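PDB 2OA5: 52 protein from Murid herpesvirus 4, which is an abundant tegument protein of a murine gammaherpesvirus and probably plays a structural part in the layer between capsid and envelope. Local coordinates for residues G35-S38 and S42-T45; R73-K78 and L92-D97; A77-E82 and T86-S91. One frame throughout, in Å; residues are numbered along the deposited sequence.

Contact 1: residues G35-S38 and S42-T45. With PE5 (3,6,9,12,15,18,21,24-octaoxahexacosan-1-ol), chain D.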
loop_
_atom_site.group_PDB
_atom_site.type_symbol
_atom_site.label_atom_id
_atom_site.label_comp_id
_atom_site.label_asym_id
_atom_site.label_seq_id
_atom_site.Cartn_x
_atom_site.Cartn_y
_atom_site.Cartn_z
ATOM N N GLY B 35 -6.172 -28.506 30.289
ATOM C CA GLY B 35 -7.120 -27.483 30.660
ATOM C C GLY B 35 -6.565 -26.071 30.598
ATOM O O GLY B 35 -6.855 -25.291 31.496
ATOM N N ALA B 36 -5.827 -25.668 29.539
ATOM C CA ALA B 36 -5.274 -24.321 29.590
ATOM C C ALA B 36 -6.123 -23.345 28.783
ATOM O O ALA B 36 -5.504 -22.408 28.158
ATOM C CB ALA B 36 -3.838 -24.318 29.089
ATOM N N VAL B 37 -7.382 -23.442 28.871
ATOM C CA VAL B 37 -8.256 -22.474 28.263
ATOM C C VAL B 37 -9.320 -22.215 29.299
ATOM O O VAL B 37 -10.221 -23.024 29.574
ATOM C CB VAL B 37 -8.858 -22.898 26.892
ATOM C CG1 VAL B 37 -10.193 -23.617 27.054
ATOM C CG2 VAL B 37 -9.030 -21.641 26.031
ATOM N N SER B 38 -9.087 -21.087 29.937
ATOM C CA SER B 38 -9.928 -20.545 30.960
ATOM C C SER B 38 -11.355 -20.731 30.492
ATOM O O SER B 38 -11.695 -20.410 29.351
ATOM C CB SER B 38 -9.590 -19.071 31.110
ATOM O OG SER B 38 -10.515 -18.423 31.947
ATOM N N SER B 42 -11.953 -18.599 25.510
ATOM C CA SER B 42 -12.185 -19.492 24.402
ATOM C C SER B 42 -11.109 -19.333 23.339
ATOM O O SER B 42 -10.488 -18.277 23.204
ATOM C CB SER B 42 -13.551 -19.209 23.781
ATOM O OG SER B 42 -13.834 -20.129 22.741
ATOM N N ILE B 43 -10.886 -20.410 22.599
ATOM C CA ILE B 43 -9.927 -20.398 21.516
ATOM C C ILE B 43 -10.709 -19.837 20.336
ATOM O O ILE B 43 -11.862 -20.199 20.093
ATOM C CB ILE B 43 -9.383 -21.828 21.216
ATOM C CG1 ILE B 43 -8.084 -22.081 21.988
ATOM C CG2 ILE B 43 -9.030 -21.961 19.740
ATOM C CD1 ILE B 43 -7.935 -21.297 23.265
ATOM N N LEU B 44 -10.063 -18.920 19.628
ATOM C CA LEU B 44 -10.638 -18.237 18.485
ATOM C C LEU B 44 -10.878 -19.137 17.278
ATOM O O LEU B 44 -9.996 -19.904 16.881
ATOM C CB LEU B 44 -9.684 -17.098 18.080
ATOM C CG LEU B 44 -10.071 -15.617 18.061
ATOM C CD1 LEU B 44 -11.036 -15.299 19.161
ATOM C CD2 LEU B 44 -8.804 -14.781 18.193
ATOM N N THR B 45 -12.085 -19.067 16.719
ATOM C CA THR B 45 -12.385 -19.803 15.492
ATOM C C THR B 45 -11.886 -18.822 14.412
ATOM O O THR B 45 -11.772 -17.626 14.671
ATOM C CB THR B 45 -13.906 -20.042 15.282
ATOM O OG1 THR B 45 -14.597 -18.791 15.299
ATOM C CG2 THR B 45 -14.476 -20.974 16.366
HETATM C C48 PE5 D . -13.506 -25.211 21.595
HETATM C C50 PE5 D . -14.047 -24.135 20.656
HETATM O O1 PE5 D . -13.481 -24.318 19.360
HETATM C C1 PE5 D . -12.204 -23.687 19.303
HETATM C C2 PE5 D . -11.989 -23.254 17.877
HETATM O O2 PE5 D . -11.695 -24.412 17.115
HETATM C C3 PE5 D . -10.286 -24.615 17.122
HETATM C C4 PE5 D . -9.942 -25.747 16.180
HETATM O O3 PE5 D . -9.217 -26.738 16.904
HETATM C C5 PE5 D . -9.525 -28.028 16.383
HETATM C C6 PE5 D . -9.203 -29.068 17.430
HETATM O O4 PE5 D . -10.308 -29.964 17.559
HETATM C C7 PE5 D . -10.621 -30.127 18.943
HETATM C C8 PE5 D . -10.397 -31.567 19.356
HETATM O O5 PE5 D . -10.085 -31.595 20.748
HETATM C C9 PE5 D . -11.279 -31.846 21.498
HETATM C C10 PE5 D . -11.592 -33.339 21.519
HETATM O O6 PE5 D . -11.171 -33.924 22.757
HETATM C C11 PE5 D . -9.812 -34.375 22.634
HETATM C C12 PE5 D . -9.468 -35.304 23.788
HETATM O O7 PE5 D . -8.088 -35.695 23.726
HETATM C C13 PE5 D . -7.885 -36.573 22.608
HETATM C C14 PE5 D . -6.863 -37.640 22.958
HETATM O O8 PE5 D . -5.574 -37.048 23.184
HETATM C C15 PE5 D . -5.527 -35.747 22.588
HETATM C C16 PE5 D . -4.298 -35.003 23.102
HETATM O O52 PE5 D . -3.135 -35.500 22.439
#

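Contact 2: residues R73-K78 and L92-D97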
loop_
_atom_site.group_PDB
_atom_site.type_symbol
_atom_site.label_atom_id
_atom_site.label_comp_id
_atom_site.label_asym_id
_atom_site.label_seq_id
_atom_site.Cartn_x
_atom_site.Cartn_y
_atom_site.Cartn_z
ATOM N N ARG B 73 -7.939 19.534 5.236
ATOM C CA ARG B 73 -8.623 20.820 5.322
ATOM C C ARG B 73 -7.633 21.923 5.668
ATOM O O ARG B 73 -7.631 22.992 5.059
ATOM C CB ARG B 73 -9.728 20.784 6.374
ATOM C CG ARG B 73 -11.051 20.312 5.843
ATOM C CD ARG B 73 -12.149 20.423 6.882
ATOM N NE ARG B 73 -13.453 20.340 6.233
ATOM C CZ ARG B 73 -13.830 19.326 5.462
ATOM N NH1 ARG B 73 -13.006 18.311 5.254
ATOM N NH2 ARG B 73 -15.015 19.333 4.875
ATOM N N SER B 74 -6.776 21.653 6.650
ATOM C CA SER B 74 -5.784 22.627 7.068
ATOM C C SER B 74 -4.829 22.968 5.920
ATOM O O SER B 74 -4.554 24.143 5.672
ATOM C CB SER B 74 -5.025 22.094 8.297
ATOM O OG SER B 74 -3.623 22.249 8.177
ATOM N N ARG B 75 -4.338 21.955 5.212
ATOM C CA ARG B 75 -3.430 22.191 4.093
ATOM C C ARG B 75 -4.102 22.891 2.916
ATOM O O ARG B 75 -3.495 23.738 2.262
ATOM C CB ARG B 75 -2.829 20.873 3.599
ATOM C CG ARG B 75 -1.387 20.639 4.013
ATOM C CD ARG B 75 -1.257 20.662 5.515
ATOM N NE ARG B 75 -0.260 19.713 5.991
ATOM C CZ ARG B 75 -0.445 18.916 7.039
ATOM N NH1 ARG B 75 -1.592 18.961 7.706
ATOM N NH2 ARG B 75 0.509 18.077 7.417
ATOM N N ALA B 76 -5.353 22.531 2.644
ATOM C CA ALA B 76 -6.094 23.119 1.536
ATOM C C ALA B 76 -6.464 24.576 1.806
ATOM O O ALA B 76 -6.935 25.284 0.916
ATOM C CB ALA B 76 -7.346 22.305 1.263
ATOM N N ALA B 77 -6.253 25.016 3.037
ATOM C CA ALA B 77 -6.560 26.390 3.419
ATOM C C ALA B 77 -5.678 27.398 2.671
ATOM O O ALA B 77 -6.130 28.482 2.313
ATOM C CB ALA B 77 -6.390 26.554 4.933
ATOM N N LYS B 78 -4.422 27.026 2.422
ATOM C CA LYS B 78 -3.466 27.894 1.733
ATOM C C LYS B 78 -3.692 28.077 0.232
ATOM O O LYS B 78 -3.219 29.053 -0.356
ATOM C CB LYS B 78 -2.042 27.372 1.949
ATOM C CG LYS B 78 -1.557 27.427 3.392
ATOM C CD LYS B 78 -2.231 26.392 4.289
ATOM C CE LYS B 78 -2.340 26.922 5.714
ATOM N NZ LYS B 78 -1.887 25.949 6.745
ATOM N N LEU B 92 1.560 15.992 -0.905
ATOM C CA LEU B 92 1.081 15.806 0.456
ATOM C C LEU B 92 1.386 14.443 1.071
ATOM O O LEU B 92 1.181 13.392 0.450
ATOM C CB LEU B 92 -0.434 16.057 0.524
ATOM C CG LEU B 92 -1.017 15.912 1.934
ATOM C CD1 LEU B 92 -0.548 17.103 2.753
ATOM C CD2 LEU B 92 -2.531 15.860 1.918
ATOM N N THR B 93 1.889 14.479 2.300
ATOM C CA THR B 93 2.192 13.272 3.058
ATOM C C THR B 93 1.753 13.582 4.482
ATOM O O THR B 93 2.148 14.595 5.063
ATOM C CB THR B 93 3.698 12.928 3.020
ATOM O OG1 THR B 93 4.110 12.760 1.657
ATOM C CG2 THR B 93 3.975 11.623 3.784
ATOM N N LEU B 94 0.905 12.726 5.035
ATOM C CA LEU B 94 0.408 12.944 6.379
ATOM C C LEU B 94 0.783 11.779 7.246
ATOM O O LEU B 94 1.008 10.673 6.758
ATOM C CB LEU B 94 -1.117 13.020 6.397
ATOM C CG LEU B 94 -1.935 13.929 5.487
ATOM C CD1 LEU B 94 -3.406 13.747 5.837
ATOM C CD2 LEU B 94 -1.524 15.380 5.667
ATOM N N ARG B 95 0.870 12.021 8.544
ATOM C CA ARG B 95 1.111 10.911 9.429
ATOM C C ARG B 95 -0.047 10.949 10.398
ATOM O O ARG B 95 -0.447 12.013 10.871
ATOM C CB ARG B 95 2.433 10.999 10.168
ATOM C CG ARG B 95 2.754 9.645 10.779
ATOM C CD ARG B 95 3.902 9.699 11.750
ATOM N NE ARG B 95 5.209 9.595 11.113
ATOM C CZ ARG B 95 5.681 8.494 10.532
ATOM N NH1 ARG B 95 4.950 7.388 10.495
ATOM N NH2 ARG B 95 6.895 8.500 10.001
ATOM N N VAL B 96 -0.601 9.775 10.663
ATOM C CA VAL B 96 -1.756 9.650 11.535
ATOM C C VAL B 96 -1.599 8.550 12.574
ATOM O O VAL B 96 -1.146 7.444 12.277
ATOM C CB VAL B 96 -3.019 9.386 10.676
ATOM C CG1 VAL B 96 -4.125 8.780 11.510
ATOM C CG2 VAL B 96 -3.490 10.689 10.054
ATOM N N ASP B 97 -1.974 8.876 13.811
ATOM C CA ASP B 97 -1.915 7.935 14.912
ATOM C C ASP B 97 -3.349 7.575 15.259
ATOM O O ASP B 97 -4.233 8.430 15.218
ATOM C CB ASP B 97 -1.230 8.566 16.123
ATOM C CG ASP B 97 0.239 8.842 15.890
ATOM O OD1 ASP B 97 0.980 7.896 15.539
ATOM O OD2 ASP B 97 0.657 10.005 16.063
HETATM O O HOH W 1 1.167 15.157 9.204
#

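Contact 3: residues A77-E82 and T86-S91. With PE5 (3,6,9,12,15,18,21,24-octaoxahexacosan-1-ol), chain C.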
loop_
_atom_site.group_PDB
_atom_site.type_symbol
_atom_site.label_atom_id
_atom_site.label_comp_id
_atom_site.label_asym_id
_atom_site.label_seq_id
_atom_site.Cartn_x
_atom_site.Cartn_y
_atom_site.Cartn_z
ATOM N N ALA B 77 -6.253 25.016 3.037
ATOM C CA ALA B 77 -6.560 26.390 3.419
ATOM C C ALA B 77 -5.678 27.398 2.671
ATOM O O ALA B 77 -6.130 28.482 2.313
ATOM C CB ALA B 77 -6.390 26.554 4.933
ATOM N N LYS B 78 -4.422 27.026 2.422
ATOM C CA LYS B 78 -3.466 27.894 1.733
ATOM C C LYS B 78 -3.692 28.077 0.232
ATOM O O LYS B 78 -3.219 29.053 -0.356
ATOM C CB LYS B 78 -2.042 27.372 1.949
ATOM C CG LYS B 78 -1.557 27.427 3.392
ATOM C CD LYS B 78 -2.231 26.392 4.289
ATOM C CE LYS B 78 -2.340 26.922 5.714
ATOM N NZ LYS B 78 -1.887 25.949 6.745
ATOM N N ALA B 79 -4.403 27.140 -0.393
ATOM C CA ALA B 79 -4.659 27.222 -1.829
ATOM C C ALA B 79 -5.904 28.048 -2.132
ATOM O O ALA B 79 -6.867 28.021 -1.369
ATOM C CB ALA B 79 -4.813 25.817 -2.415
ATOM N N VAL B 80 -5.873 28.781 -3.243
ATOM C CA VAL B 80 -7.013 29.592 -3.665
ATOM C C VAL B 80 -7.356 29.312 -5.122
ATOM O O VAL B 80 -8.396 29.750 -5.610
ATOM C CB VAL B 80 -6.752 31.109 -3.512
ATOM C CG1 VAL B 80 -6.437 31.434 -2.067
ATOM C CG2 VAL B 80 -5.630 31.547 -4.445
ATOM N N THR B 81 -6.474 28.601 -5.818
ATOM C CA THR B 81 -6.721 28.231 -7.211
ATOM C C THR B 81 -6.653 26.707 -7.340
ATOM O O THR B 81 -6.131 26.014 -6.458
ATOM C CB THR B 81 -5.691 28.859 -8.193
ATOM O OG1 THR B 81 -4.403 28.261 -8.009
ATOM C CG2 THR B 81 -5.584 30.359 -7.970
ATOM N N GLU B 82 -7.191 26.194 -8.439
ATOM C CA GLU B 82 -7.199 24.763 -8.692
ATOM C C GLU B 82 -5.752 24.282 -8.774
ATOM O O GLU B 82 -5.349 23.366 -8.056
ATOM C CB GLU B 82 -7.967 24.490 -9.987
ATOM C CG GLU B 82 -9.261 25.314 -10.060
ATOM C CD GLU B 82 -10.389 24.622 -10.801
ATOM O OE1 GLU B 82 -10.272 23.408 -11.079
ATOM O OE2 GLU B 82 -11.405 25.295 -11.090
ATOM N N THR B 86 -3.956 21.462 -6.371
ATOM C CA THR B 86 -3.482 20.230 -6.982
ATOM C C THR B 86 -2.001 19.998 -6.658
ATOM O O THR B 86 -1.620 18.925 -6.195
ATOM C CB THR B 86 -3.718 20.267 -8.521
ATOM O OG1 THR B 86 -5.128 20.341 -8.780
ATOM C CG2 THR B 86 -3.167 19.025 -9.191
ATOM N N SER B 87 -1.169 21.009 -6.891
ATOM C CA SER B 87 0.263 20.903 -6.611
ATOM C C SER B 87 0.470 20.626 -5.127
ATOM O O SER B 87 1.331 19.847 -4.723
ATOM C CB SER B 87 0.966 22.208 -6.996
ATOM O OG SER B 87 2.279 22.268 -6.466
ATOM N N LEU B 88 -0.347 21.265 -4.305
ATOM C CA LEU B 88 -0.245 21.095 -2.874
ATOM C C LEU B 88 -0.584 19.661 -2.432
ATOM O O LEU B 88 0.138 19.053 -1.635
ATOM C CB LEU B 88 -1.172 22.109 -2.197
ATOM C CG LEU B 88 -1.064 22.379 -0.697
ATOM C CD1 LEU B 88 -1.535 23.811 -0.417
ATOM C CD2 LEU B 88 -1.889 21.367 0.083
ATOM N N LEU B 89 -1.677 19.119 -2.957
ATOM C CA LEU B 89 -2.082 17.770 -2.587
ATOM C C LEU B 89 -1.160 16.708 -3.158
ATOM O O LEU B 89 -0.908 15.693 -2.509
ATOM C CB LEU B 89 -3.511 17.488 -3.051
ATOM C CG LEU B 89 -4.594 18.308 -2.358
ATOM C CD1 LEU B 89 -5.953 17.926 -2.912
ATOM C CD2 LEU B 89 -4.540 18.066 -0.871
ATOM N N GLN B 90 -0.645 16.945 -4.362
ATOM C CA GLN B 90 0.217 15.960 -5.004
ATOM C C GLN B 90 1.425 15.515 -4.174
ATOM O O GLN B 90 1.779 14.340 -4.176
ATOM C CB GLN B 90 0.710 16.467 -6.357
ATOM C CG GLN B 90 1.470 15.402 -7.129
ATOM C CD GLN B 90 2.240 15.952 -8.325
ATOM O OE1 GLN B 90 2.753 15.178 -9.131
ATOM N NE2 GLN B 90 2.319 17.268 -8.413
ATOM N N SER B 91 2.054 16.453 -3.472
ATOM C CA SER B 91 3.223 16.140 -2.655
ATOM C C SER B 91 2.850 15.895 -1.203
ATOM O O SER B 91 3.711 15.622 -0.366
ATOM C CB SER B 91 4.237 17.290 -2.726
ATOM O OG SER B 91 3.642 18.516 -2.332
HETATM C C48 PE5 C . -3.659 16.610 -6.472
HETATM C C50 PE5 C . -5.025 16.832 -7.132
HETATM O O1 PE5 C . -6.096 16.545 -6.225
HETATM C C1 PE5 C . -7.012 15.607 -6.812
HETATM C C2 PE5 C . -8.364 16.257 -7.019
HETATM O O2 PE5 C . -9.409 15.349 -6.662
HETATM C C3 PE5 C . -10.620 16.068 -6.440
HETATM C C4 PE5 C . -11.582 15.860 -7.588
HETATM O O3 PE5 C . -11.935 17.122 -8.161
HETATM C C5 PE5 C . -13.359 17.227 -8.254
HETATM C C6 PE5 C . -13.766 18.674 -8.474
HETATM O O4 PE5 C . -15.192 18.753 -8.628
HETATM C C7 PE5 C . -15.621 20.116 -8.731
HETATM C C8 PE5 C . -17.110 20.198 -8.431
HETATM O O5 PE5 C . -17.515 21.548 -8.153
HETATM C C9 PE5 C . -18.267 21.584 -6.930
HETATM C C10 PE5 C . -19.724 21.939 -7.191
HETATM O O6 PE5 C . -20.506 21.719 -5.999
HETATM C C11 PE5 C . -21.770 22.402 -6.094
HETATM C C12 PE5 C . -22.270 22.782 -4.706
HETATM O O7 PE5 C . -22.453 24.205 -4.626
HETATM C C13 PE5 C . -22.857 24.598 -3.303
HETATM C C14 PE5 C . -22.056 23.854 -2.247
HETATM O O8 PE5 C . -21.187 24.752 -1.537
HETATM C C15 PE5 C . -20.456 24.024 -0.538
HETATM C C16 PE5 C . -19.449 24.959 0.132
HETATM O O52 PE5 C . -19.073 24.429 1.403
#

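Contact 1: residues G35-S38 and S42-T45
Ser42 OG gives a weak hydrogen bond to Ile43 O at 3.3 Å, internal to 42-45, and it is the backbone of this same Ser42 that Val37 touches from 35-38. Here the chain leaving helix 8-33 doubles back on itself, and the two arms come nearest at Val37 and Ser42, with 6.3 Å between their CA atoms. Val37 points its side chain at the other arm. The CG2 branch lies alongside the backbone there, with Ser42 C 4.1 Å from Val37 CG2, and then runs up against the far methyl of Ile43. That last approach, Val37 CG2 to Ile43 CD1, is modelled too short for two carbons, so the exact fit of the pair is doubtful.

Ile43 works in two directions. The CG1-CD1 arm goes to Val37, whereas the other branch meets a bound polyethylene glycol: Ile43 CG2 stands 3.6 Å from C1 of the chain D PE5. The same ligand runs on past Thr45, whose methyl CG2 is 3.7 Å from PE5 C2. A second subunit covers the arm as well, sharing backbone hydrogen bonds with Ser42 and Leu44 and packing its Thr81 against Ile43.

Thr45 closes the turn. With chi1 at 56° its OG1 is turned in over its own backbone, and from there it bonds Lys48 N. This is a classic N-cap, and the whole is an interhelical loop that delivers the chain into helix 46-76.

Contact 2: residues R73-K78 and L92-D97
Two bends in the Arg75 chain, at chi2 (58°) and chi3 (145°), carry it from the last turn of helix 46-76 to Leu92, just before strand 93-99, and to Leu94 within it. The aliphatic part meets Leu92 first: Arg75 CG is 3.8 Å from Leu92 CD1, the two side chains crossing at about a right angle. Farther out, Leu94 lays its CD2 methyl over one face of the guanidinium, 3.7 Å above the plane and shifted toward the rim, so that Arg75 NH2 is 3.8 Å from Leu94 CD2.

A water joins the two segments too. It accepts a hydrogen bond from Arg95 N at 3.2 Å and a weak one from Arg75 NH2 at 3.5 Å, while Arg75 NH1 bonds weakly back to Lys71 O in its own helix. Leu94 also packs on Ile68, and the strand pairs antiparallel with one from a second subunit.

With carbon against its stem and one face, and with the bonds found for NH1 and NH2 weak, Arg75 probably contributes here as much by van der Waals packing of its stem and guanidinium face as by its charge.

Contact 3: residues A77-E82 and T86-S91
Past helix 46-76 the backbone of 77-81 turns and enters helix 82-90, whose first turn links the two segments through an ordinary alpha-helical i to i+4 bond. This is a helix-loop-helix connection. Thr86 N donates to Glu82 O at 2.9 Å, with an angle of 164° at the hydrogen. Just before it, Thr81 is the N-cap, its OG1 bonding Glu84 N as well as Asp41 OD2 of the second subunit.

Two residues on from Thr86, Leu88 reaches back to the loop. Its CD1 methyl meets two beta carbons, with Lys78 CB and Ala79 CB each 4.3 Å from Leu88 CD1. Lys78 contributes only the base of its chain, since the rest leads off and NZ bonds weakly to Ser74 O. The side chain of Ala79 also packs on Leu85, and its carbonyl is held by Arg49 of the second subunit.

Away from Leu88, the helix carries the end of a polyethylene glycol from chain C. Thr86 has CG2 anti to the backbone N, and this methyl touches the ligand: Thr86 CG2 is 3.5 Å from PE5 C50. Leu89 meets the same terminal ethoxy end, with Leu89 CB 3.5 Å from PE5 C48 and its CD1 methyl 3.6 Å from the ether oxygen O1.

Overall arrangement
Along the chain, contact 1 comes first, in the loop between helices 8-33 and 46-76; contacts 2 and 3 follow together at the far end of helix 46-76. Contact 1 lies on the other side of the chain's centre, its own centre 44 Å from that of contact 2 and 53 Å from that of contact 3. The centres of the later two are only 11 Å apart; they share Ala77 and Lys78, and touch where Arg75 O is 3.3 Å from Leu88 CD1. There helix 82-90 and strand 93-99 pack back against the end of the long helix. All three contacts touch the second subunit, so both ends of helix 46-76 meet it.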